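Local coordinates for protein ftsY (PDB 1ZU4) that serves as the bacterial receptor for the signal recognition particle, here as its NG domain, a helical bundle joined to a P-loop GTPase-type domain, at residues Lys206-Met210 against Phe250-Ala254; Thr119-Lys124 against Gln151-Trp155. All coordinates share one frame; numbering follows the deposited sequence.

Interaction 1: residues Lys206-Met210 against Phe250-Ala254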
ATOM      1  N   LYS A 206      19.862   8.410   7.144  1.00 27.79           N
ATOM      2  CA  LYS A 206      20.015   7.913   5.756  1.00 26.72           C
ATOM      3  C   LYS A 206      21.211   7.021   5.464  1.00 26.35           C
ATOM      4  O   LYS A 206      21.049   5.973   4.850  1.00 25.73           O
ATOM      5  CB  LYS A 206      20.018   9.055   4.748  1.00 27.49           C
ATOM      6  CG  LYS A 206      19.960   8.594   3.275  1.00 27.57           C
ATOM      7  CD  LYS A 206      20.030   9.797   2.360  1.00 28.56           C
ATOM      8  CE  LYS A 206      19.977   9.384   0.922  1.00 30.15           C
ATOM      9  NZ  LYS A 206      19.820  10.567  -0.001  1.00 34.26           N
ATOM     10  N   THR A 207      22.408   7.445   5.866  1.00 24.98           N
ATOM     11  CA  THR A 207      23.614   6.726   5.464  1.00 24.66           C
ATOM     12  C   THR A 207      23.636   5.395   6.155  1.00 24.75           C
ATOM     13  O   THR A 207      23.956   4.384   5.527  1.00 25.71           O
ATOM     14  CB  THR A 207      24.950   7.531   5.789  1.00 26.01           C
ATOM     15  OG1 THR A 207      24.988   7.875   7.192  1.00 23.74           O
ATOM     16  CG2 THR A 207      25.047   8.810   4.963  1.00 24.15           C
ATOM     17  N   ASN A 208      23.293   5.369   7.452  1.00 24.18           N
ATOM     18  CA  ASN A 208      23.298   4.089   8.143  1.00 24.47           C
ATOM     19  C   ASN A 208      22.164   3.205   7.688  1.00 23.46           C
ATOM     20  O   ASN A 208      22.279   1.973   7.703  1.00 23.20           O
ATOM     21  CB  ASN A 208      23.201   4.219   9.653  1.00 25.28           C
ATOM     22  CG  ASN A 208      23.307   2.865  10.342  1.00 28.91           C
ATOM     23  OD1 ASN A 208      22.391   2.434  11.063  1.00 31.49           O
ATOM     24  ND2 ASN A 208      24.410   2.162  10.080  1.00 29.73           N
ATOM     25  N   LEU A 209      21.039   3.831   7.376  1.00 23.30           N
ATOM     26  CA  LEU A 209      19.874   3.085   6.949  1.00 23.35           C
ATOM     27  C   LEU A 209      20.232   2.409   5.631  1.00 22.16           C
ATOM     28  O   LEU A 209      20.083   1.215   5.505  1.00 22.64           O
ATOM     29  CB  LEU A 209      18.676   4.009   6.783  1.00 23.23           C
ATOM     30  CG  LEU A 209      17.380   3.314   6.364  1.00 26.17           C
ATOM     31  CD1 LEU A 209      17.041   2.285   7.429  1.00 28.20           C
ATOM     32  CD2 LEU A 209      16.240   4.317   6.187  1.00 27.93           C
ATOM     33  N   MET A 210      20.721   3.167   4.666  1.00 21.66           N
ATOM     34  CA  MET A 210      21.216   2.542   3.410  1.00 21.55           C
ATOM     35  C   MET A 210      22.286   1.448   3.604  1.00 21.57           C
ATOM     36  O   MET A 210      22.195   0.371   2.960  1.00 22.08           O
ATOM     37  CB  MET A 210      21.702   3.593   2.448  1.00 21.07           C
ATOM     38  CG  MET A 210      20.572   4.473   2.073  1.00 20.98           C
ATOM     39  SD  MET A 210      20.985   5.801   0.945  1.00 25.07           S
ATOM     40  CE  MET A 210      20.995   4.982  -0.644  1.00 26.41           C
ATOM     41  N   PHE A 250      11.021   8.978   0.893  1.00 20.79           N
ATOM     42  CA  PHE A 250      11.624   7.745   1.384  1.00 21.56           C
ATOM     43  C   PHE A 250      12.072   6.880   0.211  1.00 21.93           C
ATOM     44  O   PHE A 250      13.020   6.138   0.322  1.00 20.50           O
ATOM     45  CB  PHE A 250      10.652   6.952   2.268  1.00 21.84           C
ATOM     46  CG  PHE A 250      11.349   5.965   3.154  1.00 21.56           C
ATOM     47  CD1 PHE A 250      11.751   6.332   4.442  1.00 22.65           C
ATOM     48  CD2 PHE A 250      11.669   4.706   2.681  1.00 22.59           C
ATOM     49  CE1 PHE A 250      12.444   5.446   5.249  1.00 26.46           C
ATOM     50  CE2 PHE A 250      12.379   3.818   3.483  1.00 25.05           C
ATOM     51  CZ  PHE A 250      12.753   4.173   4.767  1.00 22.36           C
ATOM     52  N   SER A 251      11.347   6.955  -0.905  1.00 22.22           N
ATOM     53  CA  SER A 251      11.719   6.193  -2.087  1.00 24.59           C
ATOM     54  C   SER A 251      13.147   6.454  -2.586  1.00 25.29           C
ATOM     55  O   SER A 251      13.585   5.751  -3.485  1.00 26.57           O
ATOM     56  CB  SER A 251      10.684   6.349  -3.222  1.00 24.26           C
ATOM     57  OG  SER A 251      10.850   7.549  -3.938  1.00 24.99           O
ATOM     58  N   LYS A 252      13.880   7.421  -2.005  1.00 25.92           N
ATOM     59  CA  LYS A 252      15.286   7.701  -2.426  1.00 25.82           C
ATOM     60  C   LYS A 252      16.321   6.945  -1.567  1.00 26.19           C
ATOM     61  O   LYS A 252      17.528   6.904  -1.857  1.00 26.05           O
ATOM     62  CB  LYS A 252      15.614   9.206  -2.368  1.00 26.71           C
ATOM     63  CG  LYS A 252      14.610  10.158  -2.994  1.00 27.34           C
ATOM     64  CD  LYS A 252      14.206   9.714  -4.385  1.00 32.51           C
ATOM     65  CE  LYS A 252      13.306  10.734  -5.058  1.00 33.11           C
ATOM     66  NZ  LYS A 252      13.818  11.150  -6.405  1.00 34.78           N
ATOM     67  N   VAL A 253      15.832   6.352  -0.497  1.00 25.42           N
ATOM     68  CA  VAL A 253      16.662   5.741   0.516  1.00 25.54           C
ATOM     69  C   VAL A 253      16.671   4.232   0.241  1.00 25.49           C
ATOM     70  O   VAL A 253      17.604   3.526   0.600  1.00 23.93           O
ATOM     71  CB  VAL A 253      16.065   6.069   1.932  1.00 26.05           C
ATOM     72  CG1 VAL A 253      16.672   5.233   2.996  1.00 24.71           C
ATOM     73  CG2 VAL A 253      16.205   7.566   2.260  1.00 27.10           C
ATOM     74  N   ALA A 254      15.600   3.753  -0.402  1.00 25.17           N
ATOM     75  CA  ALA A 254      15.399   2.328  -0.591  1.00 24.44           C
ATOM     76  C   ALA A 254      14.836   2.147  -1.964  1.00 23.87           C
ATOM     77  O   ALA A 254      14.125   3.025  -2.483  1.00 23.82           O
ATOM     78  CB  ALA A 254      14.445   1.776   0.486  1.00 25.03           C
TER
HETATM   79  O   HOH W   1      19.781   7.993  -2.337  1.00 46.37           O

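Interaction 2: residues Thr119-Lys124 against Gln151-Trp155. With SO4 (sulfate ion), chain B.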
ATOM      1  N   THR A 119       5.117  -2.508  11.521  1.00 24.54           N
ATOM      2  CA  THR A 119       5.141  -3.757  12.280  1.00 23.72           C
ATOM      3  C   THR A 119       3.754  -4.376  12.283  1.00 22.57           C
ATOM      4  O   THR A 119       3.652  -5.566  12.161  1.00 22.74           O
ATOM      5  CB  THR A 119       5.717  -3.650  13.742  1.00 24.42           C
ATOM      6  OG1 THR A 119       4.764  -3.003  14.613  1.00 28.49           O
ATOM      7  CG2 THR A 119       7.032  -2.885  13.764  1.00 22.47           C
ATOM      8  N   THR A 120       2.702  -3.565  12.372  1.00 20.96           N
ATOM      9  CA  THR A 120       1.331  -4.037  12.174  1.00 20.98           C
ATOM     10  C   THR A 120       1.158  -4.689  10.791  1.00 19.84           C
ATOM     11  O   THR A 120       0.661  -5.796  10.682  1.00 19.56           O
ATOM     12  CB  THR A 120       0.318  -2.856  12.369  1.00 21.42           C
ATOM     13  OG1 THR A 120       0.254  -2.535  13.759  1.00 25.06           O
ATOM     14  CG2 THR A 120      -1.084  -3.195  11.877  1.00 22.05           C
ATOM     15  N   SER A 121       1.607  -3.995   9.741  1.00 18.29           N
ATOM     16  CA  SER A 121       1.418  -4.466   8.378  1.00 17.61           C
ATOM     17  C   SER A 121       2.206  -5.737   8.153  1.00 16.75           C
ATOM     18  O   SER A 121       1.763  -6.639   7.471  1.00 14.81           O
ATOM     19  CB  SER A 121       1.883  -3.408   7.353  1.00 17.27           C
ATOM     20  OG  SER A 121       1.054  -2.299   7.346  1.00 19.16           O
ATOM     21  N   LEU A 122       3.387  -5.814   8.740  1.00 17.02           N
ATOM     22  CA  LEU A 122       4.204  -6.989   8.533  1.00 17.08           C
ATOM     23  C   LEU A 122       3.551  -8.216   9.194  1.00 17.41           C
ATOM     24  O   LEU A 122       3.543  -9.312   8.630  1.00 17.33           O
ATOM     25  CB  LEU A 122       5.596  -6.730   9.095  1.00 19.35           C
ATOM     26  CG  LEU A 122       6.584  -7.855   8.937  1.00 18.76           C
ATOM     27  CD1 LEU A 122       7.984  -7.349   8.665  1.00 19.56           C
ATOM     28  CD2 LEU A 122       6.510  -8.621  10.224  1.00 19.61           C
ATOM     29  N   ALA A 123       2.980  -8.015  10.378  1.00 16.94           N
ATOM     30  CA  ALA A 123       2.187  -9.045  11.072  1.00 17.41           C
ATOM     31  C   ALA A 123       0.987  -9.534  10.237  1.00 16.88           C
ATOM     32  O   ALA A 123       0.727 -10.734  10.177  1.00 17.46           O
ATOM     33  CB  ALA A 123       1.706  -8.512  12.422  1.00 16.99           C
ATOM     34  N   LYS A 124       0.286  -8.600   9.583  1.00 16.85           N
ATOM     35  CA  LYS A 124      -0.858  -8.902   8.750  1.00 16.89           C
ATOM     36  C   LYS A 124      -0.419  -9.657   7.513  1.00 16.99           C
ATOM     37  O   LYS A 124      -1.100 -10.574   7.101  1.00 15.63           O
ATOM     38  CB  LYS A 124      -1.634  -7.644   8.377  1.00 18.26           C
ATOM     39  CG  LYS A 124      -2.369  -7.075   9.609  1.00 20.62           C
ATOM     40  CD  LYS A 124      -3.195  -5.891   9.290  1.00 27.32           C
ATOM     41  CE  LYS A 124      -3.798  -5.330  10.593  1.00 28.96           C
ATOM     42  NZ  LYS A 124      -4.997  -4.491  10.307  1.00 30.09           N
ATOM     43  N   GLN A 151       5.933  -5.776  20.060  1.00 32.10           N
ATOM     44  CA  GLN A 151       4.719  -5.893  19.244  1.00 33.17           C
ATOM     45  C   GLN A 151       4.666  -7.206  18.486  1.00 32.64           C
ATOM     46  O   GLN A 151       3.670  -7.919  18.553  1.00 32.81           O
ATOM     47  CB  GLN A 151       4.605  -4.735  18.249  1.00 33.47           C
ATOM     48  CG  GLN A 151       4.246  -3.414  18.877  1.00 37.87           C
ATOM     49  CD  GLN A 151       4.434  -2.242  17.940  1.00 41.72           C
ATOM     50  OE1 GLN A 151       4.172  -2.340  16.731  1.00 45.36           O
ATOM     51  NE2 GLN A 151       4.879  -1.116  18.493  1.00 41.82           N
ATOM     52  N   LEU A 152       5.731  -7.503  17.742  1.00 31.91           N
ATOM     53  CA  LEU A 152       5.817  -8.743  16.990  1.00 31.83           C
ATOM     54  C   LEU A 152       5.583  -9.977  17.869  1.00 33.45           C
ATOM     55  O   LEU A 152       4.822 -10.886  17.492  1.00 32.44           O
ATOM     56  CB  LEU A 152       7.152  -8.805  16.248  1.00 30.73           C
ATOM     57  CG  LEU A 152       7.185  -7.838  15.066  1.00 27.91           C
ATOM     58  CD1 LEU A 152       8.562  -7.820  14.387  1.00 28.59           C
ATOM     59  CD2 LEU A 152       6.063  -8.138  14.057  1.00 28.16           C
ATOM     60  N   GLU A 153       6.213  -9.987  19.051  1.00 35.52           N
ATOM     61  CA  GLU A 153       6.019 -11.062  20.049  1.00 36.95           C
ATOM     62  C   GLU A 153       4.565 -11.202  20.489  1.00 38.34           C
ATOM     63  O   GLU A 153       4.056 -12.327  20.572  1.00 37.54           O
ATOM     64  CB  GLU A 153       6.870 -10.832  21.290  1.00 36.92           C
ATOM     65  CG  GLU A 153       8.297 -11.255  21.139  1.00 37.72           C
ATOM     66  CD  GLU A 153       9.150 -10.585  22.162  1.00 39.14           C
ATOM     67  OE1 GLU A 153       8.752  -9.503  22.658  1.00 42.61           O
ATOM     68  OE2 GLU A 153      10.214 -11.134  22.484  1.00 41.17           O
ATOM     69  N   GLU A 154       3.933 -10.061  20.777  1.00 39.99           N
ATOM     70  CA  GLU A 154       2.513  -9.990  21.115  1.00 43.09           C
ATOM     71  C   GLU A 154       1.713 -10.677  20.027  1.00 44.27           C
ATOM     72  O   GLU A 154       1.141 -11.738  20.277  1.00 44.77           O
ATOM     73  CB  GLU A 154       2.038  -8.540  21.262  1.00 43.25           C
ATOM     74  CG  GLU A 154       0.637  -8.382  21.918  1.00 47.12           C
ATOM     75  CD  GLU A 154      -0.068  -7.057  21.555  1.00 52.19           C
ATOM     76  OE1 GLU A 154       0.634  -6.063  21.225  1.00 54.38           O
ATOM     77  OE2 GLU A 154      -1.334  -7.011  21.602  1.00 53.26           O
ATOM     78  N   TRP A 155       1.720 -10.085  18.823  1.00 45.53           N
ATOM     79  CA  TRP A 155       0.952 -10.578  17.676  1.00 46.99           C
ATOM     80  C   TRP A 155       1.166 -12.077  17.431  1.00 47.52           C
ATOM     81  O   TRP A 155       0.231 -12.775  17.017  1.00 47.69           O
ATOM     82  CB  TRP A 155       1.330  -9.827  16.395  1.00 47.50           C
ATOM     83  CG  TRP A 155       0.776  -8.436  16.222  1.00 49.44           C
ATOM     84  CD1 TRP A 155       1.382  -7.273  16.573  1.00 51.66           C
ATOM     85  CD2 TRP A 155      -0.463  -8.067  15.594  1.00 50.80           C
ATOM     86  NE1 TRP A 155       0.598  -6.199  16.225  1.00 51.77           N
ATOM     87  CE2 TRP A 155      -0.542  -6.657  15.626  1.00 50.94           C
ATOM     88  CE3 TRP A 155      -1.517  -8.790  15.015  1.00 51.21           C
ATOM     89  CZ2 TRP A 155      -1.634  -5.948  15.105  1.00 51.55           C
ATOM     90  CZ3 TRP A 155      -2.608  -8.078  14.496  1.00 51.63           C
ATOM     91  CH2 TRP A 155      -2.652  -6.672  14.545  1.00 50.65           C
TER
HETATM   92  S   SO4 B1130       6.154   1.326  12.772  1.00 42.50           S
HETATM   93  O1  SO4 B1130       6.419  -0.124  12.671  1.00 37.90           O
HETATM   94  O2  SO4 B1130       7.369   1.902  13.357  1.00 38.19           O
HETATM   95  O3  SO4 B1130       5.981   2.001  11.465  1.00 39.99           O
HETATM   96  O4  SO4 B1130       4.940   1.513  13.572  1.00 36.89           O

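Interaction 1: residues Lys206-Met210 against Phe250-Ala254
Leu209 and Val253 meet methyl to methyl. Their side chains run at about a right angle, and Leu209 CD2 comes to 3.3 Å from Val253 CG1, tighter than usual for two carbons. The leucine CG lies anti to its own nitrogen (chi1 -179°), which sends the branch across to the loop. The same methyl, Leu209 CD2, also meets the ring of Phe250, 3.8 Å from its CZ atom. It comes to the ring obliquely. One leucine methyl is therefore shared by the valine and the phenylalanine, and these three residues form the buried side of the contact.

The two branches of Val253 are divided between neighbours. CG1 meets Leu209 and, more loosely, Met210 CG; CG2 rests 4.0 Å from Lys206 CG, on the aliphatic part of the lysine chain. Met210 passes obliquely by the valine, with its CG 3.4 Å from Val253 O. The methionine chain bends at its last torsion (chi3 81°), and this brings CE near the carbonyl oxygens of Lys252 and Val253. Lys206 is extended throughout. A water donates a hydrogen bond of 2.5 Å to Lys252 O and accepts a weak one of 3.5 Å from Lys206 NZ. No direct hydrogen bond joins the segments. The exposed residues at the outer side are Lys206, Met210 and Lys252.

This joins the first turn of helix 206-221 to Phe250, the last residue of helix 241-250, and to the loop that leads on to strand 258-262. It is packing of a helix start against a helix end and its loop, within the alpha/beta fold of an SRP-type GTPase domain.

Interaction 2: residues Thr119-Lys124 against Gln151-Trp155
The indole of Trp155 has Ala123 on one face. The methyl CB of Ala123 makes a CH-pi contact with the five-membered ring, 4.0 Å from its centroid and 20° off the ring normal. At the edge, in the ring plane, lies the backbone carbon of Gln151, one turn back in the same helix. Thr120 and Lys124 reach the indole obliquely: Thr120 OG1 is 4.1 Å from Trp155 CZ2, and Lys124 CE is near CH2. Lys124 NZ is hydrogen-bonded to Lys292 O. Arg159 makes a cation-pi contact with the indole.

On the inner side, Leu122 and Leu152 cross at about a right angle, their CD2 methyls 3.9 Å apart. Leu152 CD2 also lies 4.0 Å from Thr119 O. Both leucines touch Ile138 and Asp198 of the central sheet. Gln151 extends its amide towards Thr119, but the modelled approach of their side-chain oxygens is too close to be trusted.

The axes of the two short helical segments come within 10.1 Å and make an angle of 33°, so the helices run roughly side by side. The Thr119 backbone N donates a 2.9 Å hydrogen bond to O1 of a sulfate. Lys118, Gly117 and Gly115 also give backbone amides to this ion. A strand, a loop and a helix with amides gathered round an anion are consistent with a P-loop (Walker A), and here helix 146-156 packs along helix 118-131, the helix that follows the loop.

Interaction 1 and interaction 2 belong to the same SRP54-type GTPase domain but do not touch. Their centres are about 23 Å apart and their nearest atoms about 12 Å. Along the chain they follow in series, with 119-124 against 151-155 closing before 206-210 against 250-254 opens. Interaction 2 is the more buried and reaches the bound sulfate directly. Interaction 1 is partly exposed, but the side chain of Phe250 touches residues of the probable P-loop, the motif to which Thr119 of interaction 2 belongs. The two contacts thus approach this anion-binding loop from different parts of the fold, interaction 2 through the helix holding Thr119 and interaction 1 through the side chain of Phe250.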